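Local coordinates for flagellar hook-associated protein 2 (Helicobacter pylori, PDB 6IWY) that caps the tip of the growing flagellar filament, where it helps flagellin monomers polymerise and keeps them from leaking out, at residues Asn43-Lys48 with Leu112-Lys117; Val59-Lys64 with Thr355-Lys360; Tyr72-Lys77 with Gln87-Ala92; Thr320-Ile325 with Met345-Glu350. One frame throughout, in Å; residues are numbered along the deposited sequence.

In the fold
Contacts 1, 2 and 3 lie close together in one part of this FliD fragment, and contact 4 lies in a neighbouring sheet. Contact 1 is buried and contact 4 is at the surface, yet both pair antiparallel strands through backbone hydrogen bonds. Contacts 2 and 3 are partly buried and rest on side-chain packing. Contacts 1 and 2 share a sheet, since strands 42-49 and 359-361 are neighbours. Contacts 2 and 3 share another, through strands 61-67 and 70-76. Helix 349-356 belongs to both contact 2 and contact 4. Contact 4 is nested in the chain loop that contact 2 closes, and their centres are about 12 Å apart.

Contact 1. Residues Asn43-Lys48 with Leu112-Lys117; sequences NELGAK and LMVNTK
Asn43 and Val114 face each other as an antiparallel hydrogen-bonded pair. Val114 N donates to Asn43 O at 2.8 Å. In return Val114 O takes two donors from the same residue. Asn43 N reaches Val114 O at 3.1 Å, from well above the carbonyl plane and with a bent N-H angle of 137°. Asn43 ND2 reaches Val114 O at 3.2 Å from the opposite face of that plane. The side-chain amide can do this because CG stands beside its own backbone N (chi1 -57°). Two residues on, Leu45 N donates to Leu112 O at 2.9 Å.

Glu44 and Met113 form the non-hydrogen-bonded pair between these. Their side chains run alongside each other on the same face of the sheet, with Glu44 CG 3.6 Å from Met113 SD. The methionine chain is folded at chi2 and chi3, and its methyl CE lies near the backbone of Asn43. On the other face Leu45 CD2 meets both Leu112 CD2 and Val114 CG2, the latter at 3.8 Å.

The second shell fixes the polar end of Asn43. Asp41 OD1 accepts from ND2, and Asn361 ND2 donates to OD1. Helix 82-92 covers the leucine and valine face, with Ile89 on Val114 and Leu82, Val85 and Ala86 on Leu112. Strands 97-103 and 359-361 flank the pair.

The buried amide of Asn43 thus shares its face with Leu45, Leu112 and Val114. Its polar atoms are met by Val114 O, Asp41 and Asn361, while the aliphatic groups pack against helix 82-92.

Contact 2. Residues Val59-Lys64 with Thr355-Lys360; sequences VDTTLK and TLFMSK
The Phe357 ring lies between two aliphatic groups, one on each face. Leu63 CD1 sits over one face in a CH-pi contact, 3.9 Å from the centroid of the Phe357 ring and 15° off the ring normal. It is shifted somewhat toward the rim, and the ring atom nearest to Leu63 CD1 is Phe357 CD1 at 3.7 Å. Leu63 CB adds a second touch, lying 3.9 Å from Phe357 CZ. The leucine crosses the ring at a slant, and its CG, anti to the backbone N (chi1 170°), turns CD1 onto the ring face. The opposite face is covered from within the same segment by Leu356 CB, which lies over the ring centre.

Thr61 approaches from the direction opposite to the phenylalanine. The methyl Thr61 CG2 is 4.0 Å from Phe357 CE2, meeting the ring obliquely. Thr61 CG2 also lies 3.8 Å from Leu356 CD1, where the two side chains pass each other in opposite directions. With CG2 in this place, Thr61 OG1 is anti to the backbone N (chi1 -161°). That hydroxyl is hydrogen-bonded to Gln347 O and to Ser352 OG. Val59 CG2 makes a looser contact with Leu356 CD1 at 4.3 Å.

Phe357 is the first residue to leave helical geometry after helix 349-356. Its CB points toward segment 59-64, and its ring meets Leu63. Ile76 of strand 70-76, Leu45 of strand 42-49 and Phe56 also touch this ring. The ring at the helix end thus touches both sheets, and the chain then continues into strand 359-361 beside strand 42-49.

Contact 3. Residues Tyr72-Lys77 with Gln87-Ala92; sequences YAVNIK and QSITDA
Strand 72-76 runs roughly antiparallel to helix 87-92, at 141° between their directions and 8.4 Å at the closest approach of their axes, with the CA atoms of Val74 and Ala92 the nearest across the two segments. Val74 carries most of the contact, and its CB points toward the helix. Its CG1 is the branch that does the touching. Turned anti to the backbone N (chi1 -156°), CG1 lies against Ser88 and Ala92, one turn apart. Val74 CG1 lies 3.5 Å from Ser88 OG and 3.6 Å from Ser88 O. Further along the helix Val74 CG1 meets Ala92 CB at 3.8 Å. Ile89 CG1 is more distant, 4.5 Å from Val74 CG1. The other branch, Val74 CG2, is 4.2 Å from Ala92 CB.

Ser88 and Ala92 are four positions apart and therefore share one side of the helix. Both are small, which allows the valine to come close to the helix backbone. Ser88 OG is a polar atom beside a methyl group, but it is hydrogen-bonded to Val85 O in the preceding turn. Tyr72 adds a marginal touch at the end of the helix, where Tyr72 CD1 is 4.2 Å from Ala92 O.

Away from the strand, Gln87 NE2 donates to Asp91 OD1 at 3.0 Å, bridging one helical turn. Ile89 instead turns toward Leu63 of strand 61-67 and Val114 of strand 110-116.

This is alpha/beta packing, in which helix 82-92 follows the hairpin of strands 61-67 and 70-76 and folds back against strand 70-76, outermost in its sheet within this chain.

Contact 4. Residues Thr320-Ile325 with Met345-Glu350; sequences TGMLTI and MVQSYE
Met322 and Gln347 are a non-hydrogen-bonded pair in the antiparallel sheet that joins strands 322-327 and 344-347, the latter an outermost strand within this chain. Gln347 can be followed outward. Gln347 CB lies 4.1 Å from Gly321 O. Gln347 CG lies 3.5 Å from Met322 CG, as the two chains run side by side. Gln347 CD is 4.0 Å from the same Met322 CG, and Gln347 NE2, at the tip, is 4.2 Å from it. The chain is extended beyond CG (chi2 175°), which leads the amide gradually away from Met322 CG.

Thr324 and Met345 repeat this side-by-side pairing on the same face. Leu323 and Val346 meet on the other face, their backbones joined by two hydrogen bonds. Leu323 N donates to Val346 O, and Val346 N to Leu323 O at 2.7 Å. Leu253 and Ile316 cover Leu323 there. Gly321, with positive phi (75°), is the middle residue of an ST turn in which Thr320 OG1 accepts from Met322 N.

Ser348 is the N-cap of helix 349-356, its OG bonded to Ala351 N. The backbone Ser348 N gives a nearly straight bond, in the carbonyl plane, to Gly321 O at 2.8 Å.

Contact 1. Residues Asn43-Lys48 with Leu112-Lys117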
loop_
_atom_site.group_PDB
_atom_site.type_symbol
_atom_site.label_atom_id
_atom_site.label_comp_id
_atom_site.label_asym_id
_atom_site.label_seq_id
_atom_site.Cartn_x
_atom_site.Cartn_y
_atom_site.Cartn_z
ATOM N N ASN A 43 -4.501 -1.839 12.326
ATOM C CA ASN A 43 -4.158 -3.001 11.522
ATOM C C ASN A 43 -3.201 -3.879 12.239
ATOM O O ASN A 43 -2.319 -3.396 12.989
ATOM C CB ASN A 43 -3.449 -2.570 10.259
ATOM C CG ASN A 43 -4.255 -1.629 9.448
ATOM O OD1 ASN A 43 -5.213 -2.039 8.795
ATOM N ND2 ASN A 43 -3.893 -0.362 9.480
ATOM N N GLU A 44 -3.343 -5.168 12.001
ATOM C CA GLU A 44 -2.327 -6.102 12.407
ATOM C C GLU A 44 -1.448 -6.284 11.212
ATOM O O GLU A 44 -1.948 -6.390 10.119
ATOM C CB GLU A 44 -2.931 -7.446 12.772
ATOM C CG GLU A 44 -3.708 -7.442 14.045
ATOM C CD GLU A 44 -4.543 -8.665 14.163
ATOM O OE1 GLU A 44 -4.477 -9.505 13.241
ATOM O OE2 GLU A 44 -5.285 -8.787 15.158
ATOM N N LEU A 45 -0.151 -6.360 11.423
ATOM C CA LEU A 45 0.780 -6.658 10.350
ATOM C C LEU A 45 1.806 -7.677 10.877
ATOM O O LEU A 45 2.386 -7.470 11.922
ATOM C CB LEU A 45 1.476 -5.366 9.899
ATOM C CG LEU A 45 2.633 -5.467 8.902
ATOM C CD1 LEU A 45 2.108 -5.680 7.481
ATOM C CD2 LEU A 45 3.566 -4.238 8.967
ATOM N N GLY A 46 2.008 -8.780 10.167
ATOM C CA GLY A 46 3.093 -9.682 10.478
ATOM C C GLY A 46 2.574 -10.787 11.346
ATOM O O GLY A 46 1.383 -10.800 11.694
ATOM N N ALA A 47 3.472 -11.710 11.700
ATOM C CA ALA A 47 3.091 -12.977 12.319
ATOM C C ALA A 47 3.078 -12.810 13.826
ATOM O O ALA A 47 3.265 -11.704 14.305
ATOM C CB ALA A 47 4.040 -14.094 11.902
ATOM N N LYS A 48 2.825 -13.895 14.556
ATOM C CA LYS A 48 2.899 -13.889 15.998
ATOM C C LYS A 48 4.332 -14.134 16.458
ATOM O O LYS A 48 5.004 -15.027 15.948
ATOM C CB LYS A 48 2.025 -15.012 16.563
ATOM C CG LYS A 48 0.540 -15.064 16.069
ATOM C CD LYS A 48 -0.266 -13.812 16.497
ATOM C CE LYS A 48 -0.530 -13.800 18.015
ATOM N NZ LYS A 48 -1.184 -15.043 18.430
ATOM N N LEU A 112 2.361 -7.313 15.714
ATOM C CA LEU A 112 2.711 -5.962 15.346
ATOM C C LEU A 112 1.432 -5.280 14.912
ATOM O O LEU A 112 0.664 -5.831 14.125
ATOM C CB LEU A 112 3.765 -5.974 14.237
ATOM C CG LEU A 112 4.302 -4.650 13.676
ATOM C CD1 LEU A 112 5.009 -3.863 14.736
ATOM C CD2 LEU A 112 5.233 -4.908 12.484
ATOM N N MET A 113 1.177 -4.099 15.465
ATOM C CA MET A 113 0.029 -3.300 15.041
ATOM C C MET A 113 0.581 -2.087 14.355
ATOM O O MET A 113 1.656 -1.632 14.695
ATOM C CB MET A 113 -0.808 -2.846 16.234
ATOM C CG MET A 113 -1.238 -3.964 17.157
ATOM S SD MET A 113 -2.388 -5.076 16.360
ATOM C CE MET A 113 -3.847 -4.062 16.140
ATOM N N VAL A 114 -0.174 -1.587 13.379
ATOM C CA VAL A 114 0.150 -0.384 12.616
ATOM C C VAL A 114 -1.112 0.439 12.681
ATOM O O VAL A 114 -2.107 0.095 12.048
ATOM C CB VAL A 114 0.441 -0.717 11.146
ATOM C CG1 VAL A 114 0.781 0.547 10.379
ATOM C CG2 VAL A 114 1.564 -1.723 11.071
ATOM N N ASN A 115 -1.083 1.483 13.501
ATOM C CA ASN A 115 -2.257 2.304 13.762
ATOM C C ASN A 115 -1.991 3.759 13.408
ATOM O O ASN A 115 -0.898 4.259 13.715
ATOM C CB ASN A 115 -2.616 2.223 15.252
ATOM C CG ASN A 115 -2.897 0.787 15.729
ATOM O OD1 ASN A 115 -2.969 -0.153 14.924
ATOM N ND2 ASN A 115 -3.059 0.620 17.040
ATOM N N THR A 116 -2.981 4.456 12.833
ATOM C CA THR A 116 -2.814 5.883 12.530
ATOM C C THR A 116 -2.897 6.810 13.733
ATOM O O THR A 116 -3.568 6.550 14.703
ATOM C CB THR A 116 -3.812 6.392 11.488
ATOM O OG1 THR A 116 -5.157 6.254 11.957
ATOM C CG2 THR A 116 -3.628 5.648 10.167
ATOM N N LYS A 117 -2.183 7.920 13.655
ATOM C CA LYS A 117 -2.240 8.965 14.672
ATOM C C LYS A 117 -3.526 9.773 14.579
ATOM O O LYS A 117 -3.995 10.329 15.572
ATOM C CB LYS A 117 -1.053 9.907 14.525
ATOM C CG LYS A 117 -0.876 10.871 15.689
ATOM C CD LYS A 117 0.196 11.904 15.368
ATOM C CE LYS A 117 0.104 13.106 16.291
ATOM N NZ LYS A 117 1.458 13.644 16.591
#

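Contact 2. Residues Val59-Lys64 with Thr355-Lys360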
loop_
_atom_site.group_PDB
_atom_site.type_symbol
_atom_site.label_atom_id
_atom_site.label_comp_id
_atom_site.label_asym_id
_atom_site.label_seq_id
_atom_site.Cartn_x
_atom_site.Cartn_y
_atom_site.Cartn_z
ATOM N N VAL A 59 16.145 -11.095 6.266
ATOM C CA VAL A 59 16.508 -10.568 4.954
ATOM C C VAL A 59 16.212 -9.074 4.945
ATOM O O VAL A 59 15.347 -8.625 5.690
ATOM C CB VAL A 59 15.715 -11.290 3.805
ATOM C CG1 VAL A 59 15.942 -12.797 3.841
ATOM C CG2 VAL A 59 14.228 -10.983 3.870
ATOM N N ASP A 60 16.932 -8.304 4.137
ATOM C CA ASP A 60 16.564 -6.909 3.899
ATOM C C ASP A 60 15.332 -6.847 3.003
ATOM O O ASP A 60 15.183 -7.631 2.035
ATOM C CB ASP A 60 17.656 -6.125 3.182
ATOM C CG ASP A 60 18.918 -5.962 3.998
ATOM O OD1 ASP A 60 18.950 -6.317 5.194
ATOM O OD2 ASP A 60 19.904 -5.453 3.410
ATOM N N THR A 61 14.468 -5.883 3.300
ATOM C CA THR A 61 13.260 -5.718 2.537
ATOM C C THR A 61 12.602 -4.398 2.896
ATOM O O THR A 61 13.126 -3.658 3.711
ATOM C CB THR A 61 12.301 -6.926 2.732
ATOM O OG1 THR A 61 11.361 -6.957 1.656
ATOM C CG2 THR A 61 11.559 -6.845 4.048
ATOM N N THR A 62 11.465 -4.115 2.263
ATOM C CA THR A 62 10.809 -2.818 2.332
ATOM C C THR A 62 9.371 -3.048 2.655
ATOM O O THR A 62 8.735 -3.826 1.974
ATOM C CB THR A 62 10.794 -2.132 0.950
ATOM O OG1 THR A 62 12.119 -2.102 0.396
ATOM C CG2 THR A 62 10.263 -0.678 1.065
ATOM N N LEU A 63 8.844 -2.380 3.670
ATOM C CA LEU A 63 7.416 -2.425 3.909
ATOM C C LEU A 63 6.824 -1.230 3.212
ATOM O O LEU A 63 7.179 -0.115 3.518
ATOM C CB LEU A 63 7.078 -2.387 5.385
ATOM C CG LEU A 63 5.596 -2.197 5.746
ATOM C CD1 LEU A 63 4.791 -3.400 5.406
ATOM C CD2 LEU A 63 5.472 -1.874 7.226
ATOM N N LYS A 64 5.922 -1.489 2.276
ATOM C CA LYS A 64 5.261 -0.461 1.480
ATOM C C LYS A 64 3.838 -0.250 1.964
ATOM O O LYS A 64 3.044 -1.204 2.011
ATOM C CB LYS A 64 5.179 -0.922 0.022
ATOM C CG LYS A 64 6.366 -0.532 -0.842
ATOM C CD LYS A 64 6.323 -1.194 -2.249
ATOM C CE LYS A 64 5.137 -0.713 -3.114
ATOM N NZ LYS A 64 5.367 -0.849 -4.616
ATOM N N THR A 355 5.284 -13.863 3.602
ATOM C CA THR A 355 5.871 -14.454 4.793
ATOM C C THR A 355 5.957 -13.386 5.883
ATOM O O THR A 355 5.471 -13.574 6.986
ATOM C CB THR A 355 7.277 -14.959 4.460
ATOM O OG1 THR A 355 7.558 -14.687 3.079
ATOM C CG2 THR A 355 7.391 -16.428 4.695
ATOM N N LEU A 356 6.537 -12.242 5.554
ATOM C CA LEU A 356 6.758 -11.189 6.537
ATOM C C LEU A 356 5.578 -10.283 6.816
ATOM O O LEU A 356 5.488 -9.779 7.932
ATOM C CB LEU A 356 7.939 -10.305 6.131
ATOM C CG LEU A 356 9.288 -11.027 6.008
ATOM C CD1 LEU A 356 10.408 -10.030 5.659
ATOM C CD2 LEU A 356 9.601 -11.806 7.290
ATOM N N PHE A 357 4.684 -10.062 5.845
ATOM C CA PHE A 357 3.736 -8.939 5.940
ATOM C C PHE A 357 2.268 -9.201 5.704
ATOM O O PHE A 357 1.577 -8.385 5.137
ATOM C CB PHE A 357 4.146 -7.825 4.966
ATOM C CG PHE A 357 5.500 -7.263 5.204
ATOM C CD1 PHE A 357 5.877 -6.831 6.457
ATOM C CD2 PHE A 357 6.384 -7.131 4.159
ATOM C CE1 PHE A 357 7.116 -6.284 6.668
ATOM C CE2 PHE A 357 7.627 -6.603 4.366
ATOM C CZ PHE A 357 7.998 -6.171 5.630
ATOM N N MET A 358 1.742 -10.314 6.152
ATOM C CA MET A 358 0.289 -10.439 6.186
ATOM C C MET A 358 -0.287 -9.213 6.896
ATOM O O MET A 358 0.275 -8.735 7.898
ATOM C CB MET A 358 -0.122 -11.720 6.895
ATOM C CG MET A 358 -0.497 -12.894 5.940
ATOM S SD MET A 358 -0.232 -12.732 4.115
ATOM C CE MET A 358 -1.007 -14.274 3.566
ATOM N N SER A 359 -1.374 -8.669 6.358
ATOM C CA SER A 359 -2.070 -7.594 7.031
ATOM C C SER A 359 -3.530 -7.940 7.181
ATOM O O SER A 359 -4.099 -8.581 6.313
ATOM C CB SER A 359 -1.938 -6.323 6.238
ATOM O OG SER A 359 -2.538 -6.462 4.943
ATOM N N LYS A 360 -4.124 -7.516 8.290
ATOM C CA LYS A 360 -5.579 -7.543 8.490
ATOM C C LYS A 360 -6.007 -6.213 9.112
ATOM O O LYS A 360 -5.417 -5.780 10.082
ATOM C CB LYS A 360 -5.962 -8.702 9.421
ATOM C CG LYS A 360 -7.449 -8.803 9.822
ATOM C CD LYS A 360 -7.821 -10.211 10.290
ATOM C CE LYS A 360 -7.788 -10.427 11.813
ATOM N NZ LYS A 360 -9.166 -10.458 12.447
#

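Contact 3. Residues Tyr72-Lys77 with Gln87-Ala92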
loop_
_atom_site.group_PDB
_atom_site.type_symbol
_atom_site.label_atom_id
_atom_site.label_comp_id
_atom_site.label_asym_id
_atom_site.label_seq_id
_atom_site.Cartn_x
_atom_site.Cartn_y
_atom_site.Cartn_z
ATOM N N TYR A 72 4.767 5.397 1.639
ATOM C CA TYR A 72 5.942 5.208 2.471
ATOM C C TYR A 72 6.590 3.870 2.160
ATOM O O TYR A 72 5.921 2.892 1.882
ATOM C CB TYR A 72 5.609 5.250 3.955
ATOM C CG TYR A 72 4.941 6.515 4.460
ATOM C CD1 TYR A 72 5.683 7.532 5.049
ATOM C CD2 TYR A 72 3.560 6.667 4.388
ATOM C CE1 TYR A 72 5.068 8.662 5.523
ATOM C CE2 TYR A 72 2.943 7.788 4.842
ATOM C CZ TYR A 72 3.689 8.774 5.416
ATOM O OH TYR A 72 3.052 9.898 5.883
ATOM N N ALA A 73 7.906 3.844 2.205
ATOM C CA ALA A 73 8.677 2.625 2.108
ATOM C C ALA A 73 9.605 2.584 3.357
ATOM O O ALA A 73 10.574 3.354 3.454
ATOM C CB ALA A 73 9.485 2.628 0.804
ATOM N N VAL A 74 9.268 1.723 4.306
ATOM C CA VAL A 74 10.059 1.499 5.495
ATOM C C VAL A 74 11.092 0.429 5.150
ATOM O O VAL A 74 10.747 -0.639 4.641
ATOM C CB VAL A 74 9.202 0.959 6.650
ATOM C CG1 VAL A 74 9.838 1.264 8.001
ATOM C CG2 VAL A 74 7.775 1.519 6.573
ATOM N N ASN A 75 12.367 0.730 5.374
ATOM C CA ASN A 75 13.423 -0.228 5.088
ATOM C C ASN A 75 13.510 -1.140 6.265
ATOM O O ASN A 75 13.371 -0.698 7.397
ATOM C CB ASN A 75 14.738 0.469 4.909
ATOM C CG ASN A 75 14.691 1.512 3.828
ATOM O OD1 ASN A 75 15.048 2.667 4.059
ATOM N ND2 ASN A 75 14.267 1.121 2.635
ATOM N N ILE A 76 13.718 -2.421 6.017
ATOM C CA ILE A 76 13.862 -3.378 7.100
ATOM C C ILE A 76 15.164 -4.146 6.863
ATOM O O ILE A 76 15.438 -4.572 5.731
ATOM C CB ILE A 76 12.658 -4.280 7.123
ATOM C CG1 ILE A 76 11.387 -3.422 7.282
ATOM C CG2 ILE A 76 12.806 -5.302 8.213
ATOM C CD1 ILE A 76 10.243 -4.118 7.944
ATOM N N LYS A 77 15.993 -4.288 7.891
ATOM C CA LYS A 77 17.309 -4.891 7.682
ATOM C C LYS A 77 17.306 -6.344 8.152
ATOM O O LYS A 77 16.563 -6.704 9.035
ATOM C CB LYS A 77 18.422 -4.095 8.403
ATOM C CG LYS A 77 18.514 -2.621 8.036
ATOM C CD LYS A 77 18.929 -2.437 6.585
ATOM C CE LYS A 77 18.732 -1.019 6.082
ATOM N NZ LYS A 77 18.980 -0.978 4.627
ATOM N N GLN A 87 9.399 0.305 15.828
ATOM C CA GLN A 87 9.919 1.652 15.980
ATOM C C GLN A 87 10.265 2.286 14.628
ATOM O O GLN A 87 10.162 3.548 14.403
ATOM C CB GLN A 87 11.211 1.642 16.788
ATOM C CG GLN A 87 11.781 3.068 17.027
ATOM C CD GLN A 87 10.904 3.893 17.977
ATOM O OE1 GLN A 87 10.490 3.397 19.019
ATOM N NE2 GLN A 87 10.605 5.143 17.608
ATOM N N SER A 88 10.730 1.418 13.728
ATOM C CA SER A 88 11.183 1.907 12.464
ATOM C C SER A 88 9.962 2.380 11.658
ATOM O O SER A 88 10.100 3.319 10.895
ATOM C CB SER A 88 12.054 0.868 11.749
ATOM O OG SER A 88 11.300 0.001 10.940
ATOM N N ILE A 89 8.777 1.768 11.862
ATOM C CA ILE A 89 7.535 2.250 11.224
ATOM C C ILE A 89 7.212 3.646 11.711
ATOM O O ILE A 89 6.968 4.558 10.917
ATOM C CB ILE A 89 6.323 1.342 11.489
ATOM C CG1 ILE A 89 6.445 0.067 10.678
ATOM C CG2 ILE A 89 5.025 2.069 11.138
ATOM C CD1 ILE A 89 5.438 -0.954 11.030
ATOM N N THR A 90 7.236 3.806 13.024
ATOM C CA THR A 90 7.080 5.110 13.660
ATOM C C THR A 90 8.090 6.177 13.167
ATOM O O THR A 90 7.722 7.350 12.907
ATOM C CB THR A 90 7.279 4.964 15.163
ATOM O OG1 THR A 90 6.394 3.936 15.660
ATOM C CG2 THR A 90 7.044 6.290 15.868
ATOM N N ASP A 91 9.355 5.775 13.042
ATOM C CA ASP A 91 10.415 6.696 12.584
ATOM C C ASP A 91 10.314 7.034 11.079
ATOM O O ASP A 91 10.548 8.162 10.682
ATOM C CB ASP A 91 11.814 6.120 12.889
ATOM C CG ASP A 91 12.195 6.166 14.407
ATOM O OD1 ASP A 91 11.495 6.765 15.293
ATOM O OD2 ASP A 91 13.270 5.609 14.716
ATOM N N ALA A 92 9.988 6.057 10.238
ATOM C CA ALA A 92 9.768 6.347 8.823
ATOM C C ALA A 92 8.699 7.432 8.611
ATOM O O ALA A 92 8.862 8.295 7.755
ATOM C CB ALA A 92 9.380 5.085 8.048
#

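Contact 4. Residues Thr320-Ile325 with Met345-Glu350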
loop_
_atom_site.group_PDB
_atom_site.type_symbol
_atom_site.label_atom_id
_atom_site.label_comp_id
_atom_site.label_asym_id
_atom_site.label_seq_id
_atom_site.Cartn_x
_atom_site.Cartn_y
_atom_site.Cartn_z
ATOM N N THR A 320 13.251 -12.451 -9.714
ATOM C CA THR A 320 12.691 -13.225 -8.631
ATOM C C THR A 320 12.285 -12.340 -7.476
ATOM O O THR A 320 11.681 -12.800 -6.516
ATOM C CB THR A 320 13.715 -14.220 -8.130
ATOM O OG1 THR A 320 14.919 -13.512 -7.785
ATOM C CG2 THR A 320 14.008 -15.262 -9.201
ATOM N N GLY A 321 12.659 -11.071 -7.553
ATOM C CA GLY A 321 12.477 -10.142 -6.442
ATOM C C GLY A 321 13.468 -10.359 -5.318
ATOM O O GLY A 321 13.372 -9.707 -4.293
ATOM N N MET A 322 14.410 -11.279 -5.520
ATOM C CA MET A 322 15.363 -11.687 -4.491
ATOM C C MET A 322 16.795 -11.445 -5.009
ATOM O O MET A 322 17.098 -11.718 -6.186
ATOM C CB MET A 322 15.148 -13.177 -4.140
ATOM C CG MET A 322 13.946 -13.484 -3.194
ATOM S SD MET A 322 13.018 -15.060 -3.457
ATOM C CE MET A 322 14.151 -16.287 -2.782
ATOM N N LEU A 323 17.649 -10.908 -4.146
ATOM C CA LEU A 323 19.098 -10.853 -4.390
ATOM C C LEU A 323 19.880 -11.338 -3.205
ATOM O O LEU A 323 19.570 -10.981 -2.067
ATOM C CB LEU A 323 19.611 -9.430 -4.588
ATOM C CG LEU A 323 19.598 -8.735 -5.935
ATOM C CD1 LEU A 323 20.632 -7.650 -5.812
ATOM C CD2 LEU A 323 19.904 -9.649 -7.099
ATOM N N THR A 324 20.923 -12.101 -3.492
ATOM C CA THR A 324 21.897 -12.469 -2.505
ATOM C C THR A 324 23.221 -11.910 -3.010
ATOM O O THR A 324 23.696 -12.275 -4.088
ATOM C CB THR A 324 21.955 -14.011 -2.278
ATOM O OG1 THR A 324 20.751 -14.461 -1.624
ATOM C CG2 THR A 324 23.160 -14.405 -1.425
ATOM N N ILE A 325 23.782 -10.989 -2.232
ATOM C CA ILE A 325 25.075 -10.413 -2.508
ATOM C C ILE A 325 26.113 -11.181 -1.683
ATOM O O ILE A 325 25.884 -11.486 -0.512
ATOM C CB ILE A 325 25.145 -8.916 -2.127
ATOM C CG1 ILE A 325 23.826 -8.188 -2.469
ATOM C CG2 ILE A 325 26.338 -8.247 -2.799
ATOM C CD1 ILE A 325 23.422 -8.342 -3.841
ATOM N N MET A 345 21.057 -10.948 1.904
ATOM C CA MET A 345 19.932 -11.202 1.020
ATOM C C MET A 345 19.013 -10.005 1.088
ATOM O O MET A 345 18.729 -9.532 2.167
ATOM C CB MET A 345 19.152 -12.447 1.474
ATOM C CG MET A 345 19.992 -13.703 1.682
ATOM S SD MET A 345 19.023 -15.207 2.015
ATOM C CE MET A 345 19.068 -15.326 3.819
ATOM N N VAL A 346 18.543 -9.505 -0.052
ATOM C CA VAL A 346 17.517 -8.452 -0.028
ATOM C C VAL A 346 16.378 -8.950 -0.825
ATOM O O VAL A 346 16.586 -9.639 -1.802
ATOM C CB VAL A 346 17.967 -7.117 -0.631
ATOM C CG1 VAL A 346 18.425 -7.310 -2.029
ATOM C CG2 VAL A 346 16.833 -6.124 -0.605
ATOM N N GLN A 347 15.176 -8.597 -0.389
ATOM C CA GLN A 347 13.954 -9.001 -1.053
ATOM C C GLN A 347 13.040 -7.827 -1.328
ATOM O O GLN A 347 12.841 -6.949 -0.497
ATOM C CB GLN A 347 13.202 -10.013 -0.190
ATOM C CG GLN A 347 13.707 -11.393 -0.371
ATOM C CD GLN A 347 13.064 -12.390 0.544
ATOM O OE1 GLN A 347 11.872 -12.309 0.863
ATOM N NE2 GLN A 347 13.857 -13.354 0.989
ATOM N N SER A 348 12.429 -7.846 -2.497
ATOM C CA SER A 348 11.329 -6.944 -2.778
ATOM C C SER A 348 10.232 -7.143 -1.745
ATOM O O SER A 348 10.042 -8.250 -1.230
ATOM C CB SER A 348 10.738 -7.247 -4.133
ATOM O OG SER A 348 9.364 -7.532 -3.975
ATOM N N TYR A 349 9.492 -6.078 -1.465
ATOM C CA TYR A 349 8.252 -6.173 -0.703
ATOM C C TYR A 349 7.388 -7.278 -1.270
ATOM O O TYR A 349 6.885 -8.137 -0.525
ATOM C CB TYR A 349 7.451 -4.889 -0.752
ATOM C CG TYR A 349 6.026 -5.059 -0.279
ATOM C CD1 TYR A 349 5.706 -4.970 1.074
ATOM C CD2 TYR A 349 4.997 -5.359 -1.171
ATOM C CE1 TYR A 349 4.418 -5.122 1.530
ATOM C CE2 TYR A 349 3.690 -5.507 -0.728
ATOM C CZ TYR A 349 3.413 -5.383 0.635
ATOM O OH TYR A 349 2.130 -5.531 1.108
ATOM N N GLU A 350 7.209 -7.238 -2.583
ATOM C CA GLU A 350 6.407 -8.221 -3.296
ATOM C C GLU A 350 6.949 -9.605 -3.019
ATOM O O GLU A 350 6.214 -10.483 -2.662
ATOM C CB GLU A 350 6.417 -7.913 -4.818
ATOM C CG GLU A 350 5.652 -8.857 -5.715
ATOM C CD GLU A 350 5.552 -8.348 -7.148
ATOM O OE1 GLU A 350 6.436 -7.537 -7.570
ATOM O OE2 GLU A 350 4.590 -8.776 -7.851
#